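Local atomic coordinates of MGS-MChE2 (Uncultured bacterium, PDB entry 5JD6), a protein that probably hydrolyses ester bonds, as an esterase of the alpha/beta hydrolase fold. Residues L111-S116 with E212-L217; L99-F104 with P189-P194; D222-D227 with F249-F254; H231-M234 with E240-Q243; T64-F69 with N90-H95. All blocks are in the same frame, centred on the assembly; numbering follows the deposited sequence.

Contact 1: L111-S116 with E212-L217; sequences LVITGS and EDFKRL
Phe214 is the one side chain of helix segment 212-217 that reaches Ile113 and Ser116, and every atom pair of this contact runs through its ring. Coming down the helix, Asp213 stands one residue earlier and faces elsewhere. Its carboxylate is taken by Arg216, one turn on: Arg216 NH2 lies 2.7 Å from Asp213 OD1 in a nearly straight bond (164°) that stays in the guanidinium plane but meets the carboxylate from above its own plane. This salt bridge lies along the outer side of the helix, away from the strand.

Phe214 follows, its CB pointing at strand 108-113. The far rim of the ring does the touching: Phe214 CE2 is 3.7 Å from Ser116 OG, which reaches it from a position between its own backbone N and carbonyl carbon (chi1 85°). Ile113 adds only its branch methyl, CG2, at 4.5 Å from Phe214 CE2. Both approach the ring obliquely, and no hydrogen bond joins the segments; the contact is van der Waals packing of a serine hydroxyl and an isoleucine methyl against the ring. Farther on, Lys215 turns outward and gives its NZ to Ala221 O.

The ring also rests on Leu98 of helix 92-103 and on loop residues Leu119 and Leu188. Helix 208-217 is thereby seated beside strand 108-113, whose backbone is bonded to the strands holding Leu87 and Cys196.

Contact 2: L99-F104 with P189-P194; sequences LATKMF and PKMKTP
Met191 reaches from the loop before strand 195-200 to the side of helix 92-103 and meets Thr101 and Lys102 there. In the alpha/beta hydrolase fold this is the helix that follows the nucleophile-elbow turn. The contact is nearly all van der Waals. Its closest pair is Met191 CE with Thr101 OG1, 3.2 Å apart, methyl carbon against hydroxyl oxygen. The two side chains cross at about a right angle. A bend at the last torsion (chi3 50°) folds the Met191 methyl back from an otherwise extended chain and sets it on the threonine. Behind the methyl, Met191 SD lies alongside Lys102 CB at 4.2 Å, so only the root of the lysine is used, while its long chain leads off to a long, weak ion pair with Asp187. Thr193 also faces the helix at a looser distance, its OG1 4.5 Å from Thr101 CB. On strand 108-113, Val108 and Leu111 also touch Thr101.

The polar bonds of Thr101 and of the helix main chain stay within the helix. With OG1 placed between the backbone N and the carbonyl carbon (chi1 54°), the hydroxyl is within hydrogen-bonding reach of Leu98 O, its stronger partner, and of Ala97 O, which must share its one proton. The last main-chain bond is Phe104 N to Ala100 O at 2.7 Å.

No hydrogen bond crosses between the segments, so the loop probably rests on the helix by packing alone, through the thioether's methyl and sulfur.

Contact 3: D222-D227 with F249-F254; sequences DLYWID and FKERDF
Asp222 and Arg252 both set CG anti to their own carbonyl carbon (chi1 -59° and -70°), and the arginine then runs extended from CG to NE, which carries its guanidinium across to the start of the edge strand. The two side chains arrive from opposite directions and form a long salt bridge, Asp222 OD2 to Arg252 NH2 at 3.5 Å. The oxygen sits at the guanidinium edge, near its plane, but the two flat groups are turned 51° apart, and no hydrogen bond is made.

Each partner is engaged more strongly outside the pair: Arg252 NH2 with Asp220, and Asp222 OD2 with Trp248 NE1. A water bridges the aspartate to Glu251 on the helix, donating to Glu251 OE1 at 3.0 Å and weakly to Asp222 OD2 at 3.1 Å. It thus links two like charges whose oxygens are 5.8 Å apart and probably eases their repulsion. Tyr224 comes in alongside, its OH 4.3 Å from Glu251 OE1.

Next to this surface network the helix runs out. Phe249 O accepts from both Arg252 N and Phe254 N, and Asp253 has positive phi.

Joined here are one of the two outermost strands, 221-226, and the closing helix, 238-252, an arrangement of last strand and last helix that belongs to the alpha/beta hydrolase fold.

Contact 4: H231-M234 with E240-Q243; sequences HAAM and EFNQ
Phe241 fills the tight part of this contact, its ring set against the first turn of helix 233-236. With CG anti to the backbone N (chi1 -173°), the ring swings from helix 238-252 towards Ala233 and Met234. Its CD1 corner does the work: Phe241 CD1 is 4.0 Å from Ala233 CB and 4.2 Å from the backbone atom Met234 N, both approaching the ring obliquely. The root of the side chain takes part as well, Phe241 CB standing 4.2 Å from Ala233 O. Met234 runs past the other end of the ring at a slacker distance, its methyl CE 4.6 Å from Phe241 CZ. All three residues are buried; Leu88 of the central sheet lies against Phe241, and Ile226 of the edge strand against Ala233.

The other side of helix 238-252 is looser. Gln243 is exposed there, while Glu240, partly exposed, leans on Ile226 and not on segment 231-234. Asn242 is buried but makes no contact with 231-234, giving its ND2 to Gly37 O. At the far end of segment 231-234, His231 leaves Phe241 altogether: its ND1 bonds to Asp203 OD2 and its ring touches Ser91, geometry consistent with a Ser-His-Asp catalytic triad.

No hydrogen bond or salt bridge joins the segments. An aromatic ring, a methyl and a piece of main chain meet by van der Waals packing, and this packing probably helps seat the short helix that begins two residues after the probable catalytic histidine, while ND1 of His231 stays bonded to Asp203.

Contact 5: T64-F69 with N90-H95; sequences TSVGTF and NSLGGH
Val66 buries the largest area of this contact, and its two methyls go to different partners on segment 90-95. CG1, anti to the backbone N (chi1 177°), sits squarely over one face of the His95 imidazole, 4.3 Å from the ring centroid and only 6° off the ring normal, a clear CH-pi contact. The other methyl, Val66 CG2, meets the branch tip Leu92 CD1 at 4.4 Å. One valine at the first turn of helix 66-80 thus rests against two residues a turn apart on helix 92-103.

The His95 imidazole is brought under Val66 with CG anti to the backbone N. Its NE2 is hydrogen-bonded to His182 O, a bond that probably fixes the turn of the ring and keeps one face presented to the methyl. Met184 packs on it as well.

Leu92 opens its helix just after the tight strand-to-helix turn at Ser91, which has the strained backbone, with positive phi, of a nucleophile elbow; Gly89, Ser91 and Gly93 fit the GxSxG pattern of alpha/beta hydrolases, and Ser91 is probably the nucleophile. Within the turn, Gly93 N makes a weak bond to Asn90 O. Ser91 OG donates to Asn90 OD1 at 3.1 Å, coming from above the amide carbonyl plane, and His231 also touches Ser91.

Helix 169-181 joins the same cluster, Ile175 lying on Leu92 and Ala179 on Val66, while Ser178 OG bonds to Val66 N.

In the fold
The probable active site lies where contacts 1, 4 and 5 meet. His231 of contact 4 places NE2 3.1 Å from Ser91 OG of contact 5, and Gly115 O of contact 1 is 3.0 Å from His231 CE1. Contact 1 also touches the elbow directly, Gly115 O lying 2.9 Å from Ser91 N. Contact 2 stands farther off: it shares helix 92-103 with contact 5, where Leu99 CD2 is 3.6 Å from Val66 CG1, but its nearest atoms are about 13 Å from contact 4. Contact 3 encloses contact 4 along the chain and meets it through Ile226 CD1, 3.8 Å from Ala233 CB, while staying about 11 Å clear of contact 5 at the nearest atoms.

Contact 1: L111-S116 with E212-L217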
# COMPACT_ATOMS: atom_id res chain seq x y z
N LEU A 111 -6.84 2.16 7.40
CA LEU A 111 -5.70 2.36 6.52
C LEU A 111 -4.40 1.98 7.23
O LEU A 111 -4.07 2.54 8.27
CB LEU A 111 -5.64 3.82 6.06
CG LEU A 111 -4.41 4.26 5.25
CD1 LEU A 111 -4.29 3.45 3.97
CD2 LEU A 111 -4.48 5.75 4.95
N VAL A 112 -3.67 1.03 6.66
CA VAL A 112 -2.39 0.63 7.23
C VAL A 112 -1.25 1.08 6.32
O VAL A 112 -1.22 0.76 5.14
CB VAL A 112 -2.31 -0.89 7.44
CG1 VAL A 112 -1.06 -1.24 8.24
CG2 VAL A 112 -3.56 -1.39 8.15
N ILE A 113 -0.31 1.83 6.90
CA ILE A 113 0.77 2.43 6.14
C ILE A 113 2.13 2.03 6.68
O ILE A 113 2.34 1.99 7.90
CB ILE A 113 0.65 3.97 6.14
CG1 ILE A 113 -0.53 4.40 5.27
CG2 ILE A 113 1.92 4.63 5.65
CD1 ILE A 113 -0.86 5.85 5.43
N THR A 114 3.05 1.72 5.78
CA THR A 114 4.39 1.33 6.17
C THR A 114 5.42 1.63 5.07
O THR A 114 5.30 1.14 3.95
CB THR A 114 4.45 -0.16 6.56
OG1 THR A 114 5.81 -0.59 6.65
CG2 THR A 114 3.68 -1.02 5.58
N GLY A 115 6.42 2.44 5.42
CA GLY A 115 7.44 2.86 4.47
C GLY A 115 6.85 3.38 3.18
O GLY A 115 7.23 2.94 2.10
N SER A 116 5.91 4.32 3.28
CA SER A 116 5.21 4.79 2.10
C SER A 116 5.57 6.22 1.74
O SER A 116 5.96 7.02 2.60
CB SER A 116 3.69 4.69 2.30
OG SER A 116 3.19 5.82 2.98
N GLU A 212 6.54 10.20 11.49
CA GLU A 212 6.04 11.08 12.54
C GLU A 212 5.27 12.26 11.96
O GLU A 212 4.38 12.81 12.61
CB GLU A 212 7.19 11.56 13.42
CG GLU A 212 7.86 10.44 14.20
CD GLU A 212 8.89 10.95 15.19
OE1 GLU A 212 10.06 11.13 14.79
OE2 GLU A 212 8.53 11.16 16.37
N ASP A 213 5.61 12.65 10.73
CA ASP A 213 4.83 13.66 10.01
C ASP A 213 3.42 13.14 9.76
O ASP A 213 2.44 13.87 9.93
CB ASP A 213 5.50 14.02 8.69
CG ASP A 213 6.70 14.93 8.87
OD1 ASP A 213 6.70 15.72 9.84
OD2 ASP A 213 7.63 14.86 8.04
N PHE A 214 3.33 11.87 9.36
CA PHE A 214 2.04 11.21 9.17
C PHE A 214 1.24 11.18 10.47
O PHE A 214 0.04 11.45 10.48
CB PHE A 214 2.25 9.78 8.66
CG PHE A 214 2.28 9.67 7.16
CD1 PHE A 214 1.30 10.27 6.39
CD2 PHE A 214 3.29 8.97 6.52
CE1 PHE A 214 1.32 10.17 5.01
CE2 PHE A 214 3.32 8.87 5.15
CZ PHE A 214 2.34 9.47 4.39
N LYS A 215 1.92 10.84 11.56
CA LYS A 215 1.30 10.79 12.87
C LYS A 215 0.81 12.17 13.31
O LYS A 215 -0.26 12.29 13.91
CB LYS A 215 2.28 10.22 13.90
CG LYS A 215 1.83 10.34 15.35
CD LYS A 215 0.54 9.59 15.61
CE LYS A 215 0.06 9.82 17.04
NZ LYS A 215 -1.27 9.19 17.29
N ARG A 216 1.59 13.20 13.00
CA ARG A 216 1.23 14.58 13.36
C ARG A 216 -0.06 15.02 12.69
O ARG A 216 -1.01 15.44 13.36
CB ARG A 216 2.36 15.54 12.97
CG ARG A 216 3.54 15.57 13.92
CD ARG A 216 4.41 16.80 13.69
NE ARG A 216 4.91 16.89 12.32
CZ ARG A 216 4.50 17.79 11.43
NH1 ARG A 216 3.57 18.68 11.77
NH2 ARG A 216 5.01 17.81 10.21
N LEU A 217 -0.09 14.93 11.36
CA LEU A 217 -1.17 15.50 10.58
C LEU A 217 -2.47 14.69 10.67
O LEU A 217 -3.54 15.26 10.84
CB LEU A 217 -0.73 15.64 9.12
CG LEU A 217 0.55 16.45 8.93
CD1 LEU A 217 1.01 16.42 7.48
CD2 LEU A 217 0.35 17.88 9.39

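Contact 2: L99-F104 with P189-P194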
# COMPACT_ATOMS: atom_id res chain seq x y z
N LEU A 99 -4.36 8.25 -1.14
CA LEU A 99 -5.18 9.03 -2.06
C LEU A 99 -6.56 8.42 -2.19
O LEU A 99 -7.56 9.13 -2.28
CB LEU A 99 -4.51 9.13 -3.43
CG LEU A 99 -5.22 10.03 -4.44
CD1 LEU A 99 -5.51 11.40 -3.85
CD2 LEU A 99 -4.41 10.16 -5.71
N ALA A 100 -6.62 7.09 -2.20
CA ALA A 100 -7.89 6.38 -2.29
C ALA A 100 -8.76 6.64 -1.07
O ALA A 100 -9.98 6.82 -1.18
CB ALA A 100 -7.66 4.89 -2.46
N THR A 101 -8.14 6.67 0.11
CA THR A 101 -8.85 6.97 1.35
C THR A 101 -9.34 8.42 1.36
O THR A 101 -10.36 8.73 1.96
CB THR A 101 -7.97 6.71 2.58
OG1 THR A 101 -6.74 7.44 2.45
CG2 THR A 101 -7.65 5.24 2.72
N LYS A 102 -8.59 9.29 0.70
CA LYS A 102 -8.98 10.69 0.57
C LYS A 102 -10.15 10.85 -0.39
O LYS A 102 -11.11 11.56 -0.10
CB LYS A 102 -7.79 11.53 0.10
CG LYS A 102 -8.18 12.93 -0.37
CD LYS A 102 -7.06 13.56 -1.19
CE LYS A 102 -7.59 14.71 -2.03
NZ LYS A 102 -6.68 15.03 -3.17
N MET A 103 -10.06 10.17 -1.53
CA MET A 103 -11.09 10.27 -2.56
C MET A 103 -12.34 9.47 -2.20
O MET A 103 -13.46 9.93 -2.44
CB MET A 103 -10.54 9.79 -3.91
CG MET A 103 -9.38 10.62 -4.43
SD MET A 103 -8.67 9.96 -5.95
CE MET A 103 -10.04 10.20 -7.09
N PHE A 104 -12.15 8.29 -1.63
CA PHE A 104 -13.27 7.41 -1.31
C PHE A 104 -13.18 6.87 0.12
O PHE A 104 -12.90 5.69 0.32
CB PHE A 104 -13.33 6.25 -2.30
CG PHE A 104 -12.94 6.64 -3.70
CD1 PHE A 104 -13.80 7.38 -4.50
CD2 PHE A 104 -11.71 6.27 -4.22
CE1 PHE A 104 -13.45 7.74 -5.78
CE2 PHE A 104 -11.35 6.63 -5.51
CZ PHE A 104 -12.22 7.36 -6.29
N PRO A 189 -4.67 16.45 7.50
CA PRO A 189 -5.22 16.97 8.77
C PRO A 189 -6.60 16.46 9.18
O PRO A 189 -6.88 16.41 10.38
CB PRO A 189 -5.27 18.49 8.53
CG PRO A 189 -4.83 18.71 7.11
CD PRO A 189 -3.99 17.53 6.77
N LYS A 190 -7.46 16.08 8.24
CA LYS A 190 -8.69 15.41 8.62
C LYS A 190 -9.12 14.37 7.58
O LYS A 190 -10.17 14.48 6.95
CB LYS A 190 -9.81 16.43 8.88
CG LYS A 190 -11.10 15.82 9.43
CD LYS A 190 -12.09 16.89 9.86
CE LYS A 190 -13.42 16.28 10.27
NZ LYS A 190 -14.13 15.75 9.07
N MET A 191 -8.26 13.37 7.39
CA MET A 191 -8.68 12.11 6.80
C MET A 191 -9.04 11.21 7.97
O MET A 191 -8.18 10.52 8.53
CB MET A 191 -7.59 11.51 5.92
CG MET A 191 -7.38 12.25 4.60
SD MET A 191 -5.80 11.90 3.80
CE MET A 191 -5.79 10.11 3.83
N LYS A 192 -10.32 11.25 8.35
CA LYS A 192 -10.80 10.70 9.62
C LYS A 192 -10.50 9.22 9.86
O LYS A 192 -10.43 8.78 11.00
CB LYS A 192 -12.31 10.90 9.73
CG LYS A 192 -12.75 12.33 9.97
CD LYS A 192 -14.15 12.56 9.43
CE LYS A 192 -15.14 12.75 10.56
NZ LYS A 192 -16.52 12.35 10.17
N THR A 193 -10.33 8.47 8.77
CA THR A 193 -10.21 7.02 8.86
C THR A 193 -9.09 6.58 9.81
O THR A 193 -8.00 7.15 9.79
CB THR A 193 -9.94 6.39 7.47
OG1 THR A 193 -8.59 6.65 7.08
CG2 THR A 193 -10.89 6.98 6.44
N PRO A 194 -9.38 5.58 10.65
CA PRO A 194 -8.39 5.00 11.57
C PRO A 194 -7.16 4.49 10.83
O PRO A 194 -7.29 3.67 9.92
CB PRO A 194 -9.16 3.84 12.22
CG PRO A 194 -10.59 4.22 12.09
CD PRO A 194 -10.70 4.94 10.78

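Contact 3: D222-D227 with F249-F254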
# COMPACT_ATOMS: atom_id res chain seq x y z
N ASP A 222 -2.20 5.74 14.69
CA ASP A 222 -1.30 5.17 15.69
C ASP A 222 0.03 4.79 15.04
O ASP A 222 0.07 4.27 13.93
CB ASP A 222 -1.93 3.94 16.35
CG ASP A 222 -3.24 4.26 17.03
OD1 ASP A 222 -3.22 4.85 18.13
OD2 ASP A 222 -4.31 3.92 16.47
N LEU A 223 1.13 5.06 15.75
CA LEU A 223 2.46 4.86 15.20
C LEU A 223 3.24 3.80 15.97
O LEU A 223 3.39 3.88 17.19
CB LEU A 223 3.23 6.18 15.19
CG LEU A 223 4.66 6.18 14.63
CD1 LEU A 223 4.71 5.52 13.26
CD2 LEU A 223 5.17 7.61 14.54
N TYR A 224 3.74 2.79 15.25
CA TYR A 224 4.55 1.73 15.85
C TYR A 224 5.83 1.53 15.06
O TYR A 224 5.82 1.55 13.83
CB TYR A 224 3.76 0.42 15.91
CG TYR A 224 2.39 0.57 16.53
CD1 TYR A 224 2.22 0.61 17.91
CD2 TYR A 224 1.25 0.65 15.73
CE1 TYR A 224 0.97 0.74 18.47
CE2 TYR A 224 -0.01 0.77 16.29
CZ TYR A 224 -0.14 0.82 17.66
OH TYR A 224 -1.39 0.95 18.22
N TRP A 225 6.94 1.34 15.76
CA TRP A 225 8.24 1.18 15.10
C TRP A 225 8.76 -0.26 15.16
O TRP A 225 8.41 -1.03 16.05
CB TRP A 225 9.28 2.11 15.73
CG TRP A 225 9.27 3.50 15.17
CD1 TRP A 225 9.73 3.90 13.94
CD2 TRP A 225 8.80 4.69 15.82
NE1 TRP A 225 9.56 5.25 13.78
CE2 TRP A 225 8.99 5.76 14.92
CE3 TRP A 225 8.22 4.94 17.06
CZ2 TRP A 225 8.63 7.07 15.24
CZ3 TRP A 225 7.87 6.24 17.37
CH2 TRP A 225 8.07 7.29 16.47
N ILE A 226 9.59 -0.60 14.18
CA ILE A 226 10.33 -1.85 14.19
C ILE A 226 11.83 -1.55 14.10
O ILE A 226 12.28 -0.93 13.13
CB ILE A 226 9.91 -2.79 13.04
CG1 ILE A 226 8.42 -3.10 13.12
CG2 ILE A 226 10.72 -4.07 13.08
CD1 ILE A 226 7.91 -3.96 11.99
N ASP A 227 12.58 -1.97 15.11
CA ASP A 227 14.00 -1.64 15.19
C ASP A 227 14.83 -2.53 14.27
O ASP A 227 14.48 -3.69 14.03
CB ASP A 227 14.49 -1.76 16.64
CG ASP A 227 15.97 -1.50 16.78
OD1 ASP A 227 16.46 -0.50 16.21
OD2 ASP A 227 16.66 -2.28 17.47
N PHE A 249 -5.58 -4.36 15.11
CA PHE A 249 -6.89 -4.81 14.66
C PHE A 249 -7.78 -5.20 15.84
O PHE A 249 -8.97 -4.88 15.87
CB PHE A 249 -6.76 -6.00 13.71
CG PHE A 249 -6.32 -5.63 12.31
CD1 PHE A 249 -6.42 -4.32 11.87
CD2 PHE A 249 -5.82 -6.59 11.45
CE1 PHE A 249 -6.03 -3.98 10.59
CE2 PHE A 249 -5.43 -6.25 10.17
CZ PHE A 249 -5.53 -4.94 9.73
N LYS A 250 -7.18 -5.88 16.82
CA LYS A 250 -7.91 -6.35 18.00
C LYS A 250 -8.46 -5.19 18.83
O LYS A 250 -9.58 -5.26 19.33
CB LYS A 250 -7.01 -7.23 18.86
CG LYS A 250 -6.58 -8.52 18.20
CD LYS A 250 -5.43 -9.17 18.96
CE LYS A 250 -4.97 -10.45 18.28
NZ LYS A 250 -3.69 -10.95 18.85
N GLU A 251 -7.67 -4.14 18.96
CA GLU A 251 -8.05 -2.98 19.76
C GLU A 251 -9.25 -2.24 19.18
O GLU A 251 -10.01 -1.61 19.91
CB GLU A 251 -6.89 -2.00 19.88
CG GLU A 251 -5.69 -2.54 20.63
CD GLU A 251 -4.56 -1.55 20.68
OE1 GLU A 251 -4.80 -0.35 20.41
OE2 GLU A 251 -3.42 -1.96 20.99
N ARG A 252 -9.41 -2.32 17.86
CA ARG A 252 -10.41 -1.50 17.18
C ARG A 252 -11.52 -2.31 16.53
O ARG A 252 -12.44 -1.74 15.94
CB ARG A 252 -9.73 -0.64 16.11
CG ARG A 252 -8.87 0.47 16.68
CD ARG A 252 -8.27 1.30 15.56
NE ARG A 252 -7.67 2.54 16.05
CZ ARG A 252 -8.32 3.69 16.12
NH1 ARG A 252 -9.59 3.77 15.74
NH2 ARG A 252 -7.70 4.77 16.58
N ASP A 253 -11.43 -3.64 16.64
CA ASP A 253 -12.35 -4.54 15.94
C ASP A 253 -12.30 -4.30 14.44
O ASP A 253 -13.23 -3.73 13.86
CB ASP A 253 -13.78 -4.39 16.47
CG ASP A 253 -14.75 -5.37 15.84
OD1 ASP A 253 -14.32 -6.23 15.03
OD2 ASP A 253 -15.96 -5.29 16.14
N PHE A 254 -11.22 -4.74 13.81
CA PHE A 254 -11.06 -4.64 12.36
C PHE A 254 -10.79 -6.01 11.75
O PHE A 254 -10.73 -7.01 12.45
CB PHE A 254 -9.93 -3.67 12.01
CG PHE A 254 -10.29 -2.22 12.19
CD1 PHE A 254 -11.61 -1.81 12.13
CD2 PHE A 254 -9.31 -1.27 12.43
CE1 PHE A 254 -11.95 -0.48 12.29
CE2 PHE A 254 -9.64 0.06 12.60
CZ PHE A 254 -10.96 0.46 12.53
O HOH W 1 -5.21 2.10 18.80

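Contact 4: H231-M234 with E240-Q243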
# COMPACT_ATOMS: atom_id res chain seq x y z
N HIS A 231 13.15 -0.25 4.67
CA HIS A 231 12.02 0.25 3.91
C HIS A 231 10.89 -0.76 3.76
O HIS A 231 9.75 -0.39 3.46
CB HIS A 231 12.49 0.71 2.53
CG HIS A 231 11.52 1.61 1.82
ND1 HIS A 231 10.95 2.70 2.43
CD2 HIS A 231 11.03 1.57 0.56
CE1 HIS A 231 10.14 3.30 1.57
NE2 HIS A 231 10.17 2.64 0.43
N ALA A 232 11.19 -2.04 3.98
CA ALA A 232 10.19 -3.09 3.83
C ALA A 232 10.04 -3.91 5.10
O ALA A 232 10.54 -5.03 5.19
CB ALA A 232 10.56 -3.99 2.66
N ALA A 233 9.34 -3.35 6.08
CA ALA A 233 9.12 -4.02 7.36
C ALA A 233 8.42 -5.36 7.17
O ALA A 233 8.71 -6.33 7.87
CB ALA A 233 8.31 -3.13 8.29
N MET A 234 7.49 -5.38 6.22
CA MET A 234 6.76 -6.58 5.82
C MET A 234 7.67 -7.75 5.49
O MET A 234 7.35 -8.90 5.76
CB MET A 234 5.91 -6.27 4.60
CG MET A 234 6.62 -5.29 3.69
SD MET A 234 5.53 -4.62 2.44
CE MET A 234 4.45 -3.68 3.50
N GLU A 240 7.19 -9.42 13.44
CA GLU A 240 6.74 -8.34 14.32
C GLU A 240 5.69 -7.48 13.64
O GLU A 240 4.81 -6.92 14.30
CB GLU A 240 7.93 -7.48 14.75
CG GLU A 240 9.09 -8.28 15.32
CD GLU A 240 10.23 -7.40 15.77
OE1 GLU A 240 11.40 -7.77 15.53
OE2 GLU A 240 9.97 -6.34 16.37
N PHE A 241 5.77 -7.38 12.32
CA PHE A 241 4.79 -6.62 11.55
C PHE A 241 3.41 -7.22 11.73
O PHE A 241 2.44 -6.51 12.03
CB PHE A 241 5.17 -6.58 10.07
CG PHE A 241 4.29 -5.67 9.25
CD1 PHE A 241 4.63 -4.34 9.08
CD2 PHE A 241 3.14 -6.15 8.66
CE1 PHE A 241 3.82 -3.50 8.34
CE2 PHE A 241 2.33 -5.32 7.91
CZ PHE A 241 2.67 -3.99 7.75
N ASN A 242 3.31 -8.54 11.55
CA ASN A 242 2.05 -9.24 11.71
C ASN A 242 1.49 -9.06 13.12
O ASN A 242 0.30 -8.79 13.28
CB ASN A 242 2.22 -10.73 11.41
CG ASN A 242 2.41 -11.01 9.94
OD1 ASN A 242 1.95 -10.25 9.08
ND2 ASN A 242 3.09 -12.11 9.62
N GLN A 243 2.35 -9.19 14.12
CA GLN A 243 1.93 -9.09 15.51
C GLN A 243 1.49 -7.67 15.86
O GLN A 243 0.48 -7.49 16.55
CB GLN A 243 3.07 -9.53 16.44
CG GLN A 243 2.60 -9.87 17.85
CD GLN A 243 3.76 -10.11 18.80
OE1 GLN A 243 4.84 -9.56 18.63
NE2 GLN A 243 3.53 -10.95 19.80

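Contact 5: T64-F69 with N90-H95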
# COMPACT_ATOMS: atom_id res chain seq x y z
N THR A 64 -1.22 7.85 -16.87
CA THR A 64 -0.43 7.28 -15.80
C THR A 64 -0.21 8.28 -14.68
O THR A 64 0.72 9.08 -14.71
CB THR A 64 0.94 6.80 -16.33
OG1 THR A 64 0.74 5.97 -17.49
CG2 THR A 64 1.67 6.00 -15.27
N SER A 65 -1.08 8.22 -13.68
CA SER A 65 -0.99 9.10 -12.52
C SER A 65 -1.42 8.37 -11.26
O SER A 65 -2.06 7.31 -11.33
CB SER A 65 -1.84 10.36 -12.73
OG SER A 65 -3.19 10.02 -12.96
N VAL A 66 -1.07 8.93 -10.11
CA VAL A 66 -1.45 8.35 -8.82
C VAL A 66 -2.97 8.34 -8.68
O VAL A 66 -3.55 7.42 -8.10
CB VAL A 66 -0.80 9.13 -7.66
CG1 VAL A 66 -1.25 8.59 -6.32
CG2 VAL A 66 0.71 9.05 -7.77
N GLY A 67 -3.61 9.37 -9.24
CA GLY A 67 -5.06 9.46 -9.23
C GLY A 67 -5.72 8.33 -10.00
O GLY A 67 -6.77 7.81 -9.60
N THR A 68 -5.10 7.94 -11.11
CA THR A 68 -5.61 6.84 -11.93
C THR A 68 -5.52 5.51 -11.20
O THR A 68 -6.46 4.71 -11.22
CB THR A 68 -4.83 6.73 -13.26
OG1 THR A 68 -5.11 7.88 -14.07
CG2 THR A 68 -5.24 5.48 -14.02
N PHE A 69 -4.39 5.27 -10.53
CA PHE A 69 -4.19 4.04 -9.78
C PHE A 69 -5.18 3.94 -8.63
O PHE A 69 -5.69 2.87 -8.32
CB PHE A 69 -2.76 3.96 -9.26
CG PHE A 69 -1.71 4.06 -10.33
CD1 PHE A 69 -1.93 3.50 -11.58
CD2 PHE A 69 -0.51 4.71 -10.10
CE1 PHE A 69 -0.97 3.59 -12.58
CE2 PHE A 69 0.45 4.81 -11.09
CZ PHE A 69 0.22 4.24 -12.33
N ASN A 90 2.48 0.00 0.84
CA ASN A 90 3.92 0.20 1.00
C ASN A 90 4.50 0.99 -0.17
O ASN A 90 4.07 0.81 -1.31
CB ASN A 90 4.62 -1.15 1.13
CG ASN A 90 6.12 -1.05 0.94
OD1 ASN A 90 6.66 -1.45 -0.09
ND2 ASN A 90 6.81 -0.50 1.94
N SER A 91 5.47 1.85 0.13
CA SER A 91 6.12 2.68 -0.88
C SER A 91 5.09 3.49 -1.66
O SER A 91 4.31 4.25 -1.08
CB SER A 91 6.96 1.82 -1.84
OG SER A 91 7.97 1.12 -1.14
N LEU A 92 5.09 3.33 -2.98
CA LEU A 92 4.11 4.00 -3.83
C LEU A 92 2.70 3.49 -3.51
O LEU A 92 1.73 4.25 -3.59
CB LEU A 92 4.43 3.79 -5.31
CG LEU A 92 3.41 4.36 -6.30
CD1 LEU A 92 3.30 5.87 -6.15
CD2 LEU A 92 3.75 3.97 -7.73
N GLY A 93 2.60 2.22 -3.15
CA GLY A 93 1.33 1.61 -2.82
C GLY A 93 0.63 2.32 -1.67
O GLY A 93 -0.59 2.49 -1.68
N GLY A 94 1.41 2.73 -0.67
CA GLY A 94 0.88 3.48 0.45
C GLY A 94 0.31 4.81 0.00
O GLY A 94 -0.71 5.27 0.52
N HIS A 95 0.98 5.43 -0.97
CA HIS A 95 0.52 6.70 -1.52
C HIS A 95 -0.80 6.51 -2.26
O HIS A 95 -1.71 7.34 -2.14
CB HIS A 95 1.59 7.29 -2.45
CG HIS A 95 1.37 8.73 -2.78
ND1 HIS A 95 2.25 9.45 -3.56
CD2 HIS A 95 0.38 9.59 -2.44
CE1 HIS A 95 1.80 10.69 -3.68
NE2 HIS A 95 0.67 10.80 -3.01